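Side-chain contacts in ultraspiracle (Drosophila melanogaster, PDB 1HG4), which is a nuclear hormone receptor, a transcription factor whose ligand-binding domain holds a phospholipid and is locked in an inactive conformation: residues L171-R175 / R176-C180; S254-L258 / E259-L263. All blocks are in the same frame, centred on the assembly; numbering follows the deposited sequence.

Both contacts are short-range: each falls within ten consecutive residues and closes no more than a turn where a loop runs into a helix. Contact 1 comes first, where the chain leaves helix 154-171 and starts helix 175-186, with helices 11-24, 197-218 and 225-250 around it. After helices 197-218 and 225-250 the chain reaches contact 2, which opens helix 258-266 and sets it against helix 78-100. The two lie in series, neither nested nor crossing, on opposite sides of the chain's centre with their own centres about 31 Å apart. Helix 225-250 relates them: Leu229, near its start, packs on contact 1, and its far end leads into the loop of contact 2.

Contact 1. Residues L171-R175 / R176-C180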
loop_
_atom_site.group_PDB
_atom_site.type_symbol
_atom_site.label_atom_id
_atom_site.label_comp_id
_atom_site.label_asym_id
_atom_site.label_seq_id
_atom_site.Cartn_x
_atom_site.Cartn_y
_atom_site.Cartn_z
ATOM N N LEU A 171 32.630 3.305 -2.028
ATOM C CA LEU A 171 31.545 4.251 -1.743
ATOM C C LEU A 171 31.623 4.874 -0.358
ATOM O O LEU A 171 30.887 5.810 -0.060
ATOM C CB LEU A 171 30.182 3.561 -1.883
ATOM C CG LEU A 171 29.635 3.306 -3.287
ATOM C CD1 LEU A 171 28.441 2.359 -3.219
ATOM C CD2 LEU A 171 29.242 4.634 -3.909
ATOM N N ASN A 172 32.511 4.358 0.483
ATOM C CA ASN A 172 32.649 4.844 1.853
ATOM C C ASN A 172 31.382 4.474 2.624
ATOM O O ASN A 172 30.888 5.252 3.440
ATOM C CB ASN A 172 32.833 6.366 1.889
ATOM C CG ASN A 172 34.080 6.831 1.156
ATOM O OD1 ASN A 172 35.197 6.385 1.447
ATOM N ND2 ASN A 172 33.898 7.743 0.200
ATOM N N LEU A 173 30.854 3.285 2.354
ATOM C CA LEU A 173 29.650 2.824 3.028
ATOM C C LEU A 173 29.894 2.810 4.533
ATOM O O LEU A 173 30.920 2.327 4.988
ATOM C CB LEU A 173 29.276 1.414 2.552
ATOM C CG LEU A 173 27.941 0.854 3.041
ATOM C CD1 LEU A 173 26.796 1.572 2.324
ATOM C CD2 LEU A 173 27.876 -0.644 2.766
ATOM N N ASP A 174 28.961 3.350 5.310
ATOM C CA ASP A 174 29.128 3.347 6.750
ATOM C C ASP A 174 28.180 2.349 7.405
ATOM O O ASP A 174 27.299 1.789 6.744
ATOM C CB ASP A 174 28.939 4.761 7.323
ATOM C CG ASP A 174 27.540 5.309 7.114
ATOM O OD1 ASP A 174 26.559 4.550 7.262
ATOM O OD2 ASP A 174 27.416 6.521 6.819
ATOM N N ARG A 175 28.367 2.143 8.703
ATOM C CA ARG A 175 27.560 1.197 9.458
ATOM C C ARG A 175 26.068 1.514 9.424
ATOM O O ARG A 175 25.234 0.603 9.446
ATOM C CB ARG A 175 28.040 1.129 10.915
ATOM C CG ARG A 175 27.295 0.094 11.746
ATOM C CD ARG A 175 27.644 -1.323 11.304
ATOM N NE ARG A 175 26.598 -2.283 11.638
ATOM C CZ ARG A 175 26.130 -2.491 12.865
ATOM N NH1 ARG A 175 26.614 -1.804 13.892
ATOM N NH2 ARG A 175 25.174 -3.386 13.069
ATOM N N ARG A 176 25.733 2.799 9.371
ATOM C CA ARG A 176 24.339 3.200 9.335
ATOM C C ARG A 176 23.717 2.848 7.994
ATOM O O ARG A 176 22.588 2.376 7.927
ATOM C CB ARG A 176 24.203 4.702 9.603
ATOM C CG ARG A 176 23.727 5.043 11.024
ATOM C CD ARG A 176 24.860 5.397 11.973
ATOM N NE ARG A 176 24.657 4.816 13.299
ATOM C CZ ARG A 176 25.540 4.885 14.296
ATOM N NH1 ARG A 176 26.694 5.523 14.125
ATOM N NH2 ARG A 176 25.284 4.280 15.449
ATOM N N GLU A 177 24.450 3.063 6.916
ATOM C CA GLU A 177 23.919 2.727 5.600
ATOM C C GLU A 177 23.754 1.217 5.403
ATOM O O GLU A 177 22.823 0.791 4.722
ATOM C CB GLU A 177 24.817 3.318 4.512
ATOM C CG GLU A 177 25.027 4.800 4.729
ATOM C CD GLU A 177 25.902 5.442 3.694
ATOM O OE1 GLU A 177 27.006 4.924 3.436
ATOM O OE2 GLU A 177 25.487 6.481 3.145
ATOM N N LEU A 178 24.632 0.405 6.004
ATOM C CA LEU A 178 24.517 -1.052 5.862
ATOM C C LEU A 178 23.283 -1.560 6.619
ATOM O O LEU A 178 22.574 -2.456 6.151
ATOM C CB LEU A 178 25.771 -1.767 6.389
ATOM C CG LEU A 178 25.684 -3.299 6.255
ATOM C CD1 LEU A 178 25.930 -3.714 4.791
ATOM C CD2 LEU A 178 26.685 -3.957 7.199
ATOM N N SER A 179 23.040 -0.993 7.799
ATOM C CA SER A 179 21.868 -1.363 8.576
ATOM C C SER A 179 20.609 -1.085 7.762
ATOM O O SER A 179 19.680 -1.889 7.773
ATOM C CB SER A 179 21.804 -0.570 9.867
ATOM O OG SER A 179 22.840 -0.974 10.728
ATOM N N CYS A 180 20.581 0.051 7.059
ATOM C CA CYS A 180 19.427 0.410 6.237
ATOM C C CYS A 180 19.244 -0.581 5.087
ATOM O O CYS A 180 18.129 -1.056 4.829
ATOM C CB CYS A 180 19.574 1.835 5.676
ATOM S SG CYS A 180 19.290 3.174 6.886
#
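Glu177 folds back over Asp174 at the start of helix 175-186, and its side chain can be followed atom by atom. Glu177 CB packs against Leu173 CD1 at 3.4 Å. With CG anti to its own carbonyl carbon (chi1 -53°), the chain turns back toward the loop; CG passes close to Asp174 OD1, and Glu177 CD lies 3.6 Å from Asp174 OD2. At the tip, Glu177 OE1 accepts a hydrogen bond from Asp174 N at 3.1 Å, on the anti side of the carboxylate and somewhat out of its plane. The same OE1 forms a salt bridge with Arg225. Asp174 returns the bond: Asp174 OD1 accepts from Glu177 N at 2.6 Å, nearly in line with the C-O bond. A chi1 of 64° tucks the short acid between its backbone N and carbonyl carbon, where it can meet an amide of the first helical turn. The two carboxylates are inclined at 37°, and Asp174 OD2 stands 3.8 Å from Glu177 OE1; Arg225 on the glutamate and His214, bonded to OD2, probably ease this repulsion. Replacing Glu177 by an alanine would probably leave Asp174 N without its side-chain acceptor and would cost Arg225 its salt-bridge partner here. Leu173, just before the cap, meets Leu178 of the helix, Leu173 CD2 to Leu178 CD1 at 4.2 Å, apolar branches suited to a buried place, while Ser179, small enough to fit beside Arg175, shares Glu18 with it as a polar partner. Asn172, a residue that tolerates positive phi, ends the previous helix in a Schellman motif. The reciprocal Asp174-Glu177 bonds are a capping box, and Leu173 with Leu178 adds the hydrophobic staple often found with it at a helix N terminus.

Contact 2. Residues S254-L258 / E259-L263; sequences SDRPL and EELFL
Arg256 and Glu260 supply the charged part of this contact: Arg256 NH1 donates to Glu260 OE1 at 2.8 Å in a salt bridge. The oxygen lies at the edge of the guanidinium, in its plane, although the two flat groups are turned 49° apart. Bends at chi2 and chi3 curl the long arginine back to the helix, where NH2 also pairs with Glu264, one turn further on. Of the uncharged hydrogen bonds, Glu260 N reaches Pro257 O at 2.8 Å, and Phe262 N donates to Leu258 O at 3.0 Å. Proline suits the N-cap position because the helix asks for no N-H there, while Pro257 O still accepts from Glu260 N. Upstream, Ser254 OG accepts from Arg256 N at 2.9 Å, an ST turn that shapes the approach. Apolar contacts fill the inner side. Leu258, with CG anti to its backbone N (chi1 -172°), lays its branched end over one face of Phe262; Leu258 CG stands 4.0 Å from the centroid of the Phe262 ring, a CH-pi contact. Leu261 CD1 rests 3.8 Å from Arg256 CB, against the aliphatic base of the arginine. Helix 258-266, the last modelled helix of the chain, probably corresponds to the activation helix of nuclear receptors. It lies against helix 78-100, where Leu258 packs on Trp89, Phe262 on Leu85, and Glu259 forms a salt bridge with Lys86; Phe32 and Leu30, in a loop, pack on Leu258 and Leu261 respectively.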
loop_
_atom_site.group_PDB
_atom_site.type_symbol
_atom_site.label_atom_id
_atom_site.label_comp_id
_atom_site.label_asym_id
_atom_site.label_seq_id
_atom_site.Cartn_x
_atom_site.Cartn_y
_atom_site.Cartn_z
ATOM N N SER A 254 19.936 -29.361 6.826
ATOM C CA SER A 254 19.077 -30.217 7.634
ATOM C C SER A 254 17.964 -30.882 6.826
ATOM O O SER A 254 17.534 -30.361 5.803
ATOM C CB SER A 254 18.454 -29.391 8.755
ATOM O OG SER A 254 17.399 -30.103 9.364
ATOM N N ASP A 255 17.496 -32.045 7.252
ATOM C CA ASP A 255 16.408 -32.647 6.505
ATOM C C ASP A 255 15.155 -31.863 6.859
ATOM O O ASP A 255 14.222 -31.767 6.056
ATOM C CB ASP A 255 16.248 -34.131 6.842
ATOM C CG ASP A 255 17.255 -34.997 6.107
ATOM O OD1 ASP A 255 17.440 -34.765 4.890
ATOM O OD2 ASP A 255 17.852 -35.902 6.736
ATOM N N ARG A 256 15.152 -31.274 8.056
ATOM C CA ARG A 256 14.009 -30.479 8.490
ATOM C C ARG A 256 13.987 -29.163 7.712
ATOM O O ARG A 256 15.012 -28.494 7.568
ATOM C CB ARG A 256 14.091 -30.190 9.985
ATOM C CG ARG A 256 12.740 -30.033 10.626
ATOM C CD ARG A 256 12.601 -30.995 11.770
ATOM N NE ARG A 256 13.079 -30.435 13.027
ATOM C CZ ARG A 256 12.397 -29.554 13.751
ATOM N NH1 ARG A 256 11.207 -29.137 13.337
ATOM N NH2 ARG A 256 12.902 -29.095 14.893
ATOM N N PRO A 257 12.814 -28.782 7.183
ATOM C CA PRO A 257 12.699 -27.533 6.421
ATOM C C PRO A 257 12.949 -26.318 7.309
ATOM O O PRO A 257 12.403 -26.214 8.409
ATOM C CB PRO A 257 11.273 -27.586 5.889
ATOM C CG PRO A 257 10.547 -28.334 6.973
ATOM C CD PRO A 257 11.505 -29.451 7.303
ATOM N N LEU A 258 13.783 -25.410 6.813
ATOM C CA LEU A 258 14.158 -24.200 7.536
ATOM C C LEU A 258 12.943 -23.471 8.097
ATOM O O LEU A 258 12.999 -22.924 9.200
ATOM C CB LEU A 258 14.963 -23.280 6.610
ATOM C CG LEU A 258 15.641 -22.013 7.154
ATOM C CD1 LEU A 258 16.607 -22.341 8.284
ATOM C CD2 LEU A 258 16.374 -21.330 6.005
ATOM N N GLU A 259 11.845 -23.467 7.343
ATOM C CA GLU A 259 10.617 -22.813 7.800
ATOM C C GLU A 259 10.276 -23.252 9.225
ATOM O O GLU A 259 9.962 -22.421 10.081
ATOM C CB GLU A 259 9.431 -23.166 6.899
ATOM C CG GLU A 259 9.435 -22.538 5.521
ATOM C CD GLU A 259 10.514 -23.101 4.624
ATOM O OE1 GLU A 259 10.827 -24.313 4.743
ATOM O OE2 GLU A 259 11.040 -22.333 3.786
ATOM N N GLU A 260 10.338 -24.561 9.467
ATOM C CA GLU A 260 10.030 -25.107 10.781
ATOM C C GLU A 260 10.975 -24.592 11.850
ATOM O O GLU A 260 10.544 -24.220 12.938
ATOM C CB GLU A 260 10.084 -26.631 10.751
ATOM C CG GLU A 260 8.855 -27.298 10.164
ATOM C CD GLU A 260 8.995 -28.811 10.108
ATOM O OE1 GLU A 260 9.442 -29.405 11.121
ATOM O OE2 GLU A 260 8.657 -29.403 9.057
ATOM N N LEU A 261 12.264 -24.566 11.539
ATOM C CA LEU A 261 13.256 -24.113 12.500
ATOM C C LEU A 261 13.014 -22.657 12.894
ATOM O O LEU A 261 13.142 -22.298 14.064
ATOM C CB LEU A 261 14.665 -24.305 11.927
ATOM C CG LEU A 261 15.159 -25.748 11.692
ATOM C CD1 LEU A 261 14.202 -26.505 10.796
ATOM C CD2 LEU A 261 16.524 -25.718 11.036
ATOM N N PHE A 262 12.656 -21.825 11.920
ATOM C CA PHE A 262 12.375 -20.416 12.178
ATOM C C PHE A 262 11.120 -20.287 13.039
ATOM O O PHE A 262 11.081 -19.546 14.026
ATOM C CB PHE A 262 12.143 -19.658 10.861
ATOM C CG PHE A 262 13.401 -19.293 10.125
ATOM C CD1 PHE A 262 14.582 -19.032 10.814
ATOM C CD2 PHE A 262 13.386 -19.165 8.735
ATOM C CE1 PHE A 262 15.741 -18.647 10.131
ATOM C CE2 PHE A 262 14.539 -18.779 8.029
ATOM C CZ PHE A 262 15.722 -18.519 8.730
ATOM N N LEU A 263 10.087 -21.016 12.650
ATOM C CA LEU A 263 8.816 -20.998 13.363
ATOM C C LEU A 263 9.000 -21.381 14.824
ATOM O O LEU A 263 8.408 -20.770 15.717
ATOM C CB LEU A 263 7.841 -21.980 12.712
ATOM C CG LEU A 263 6.374 -21.578 12.603
ATOM C CD1 LEU A 263 5.580 -22.778 12.113
ATOM C CD2 LEU A 263 5.846 -21.099 13.938
#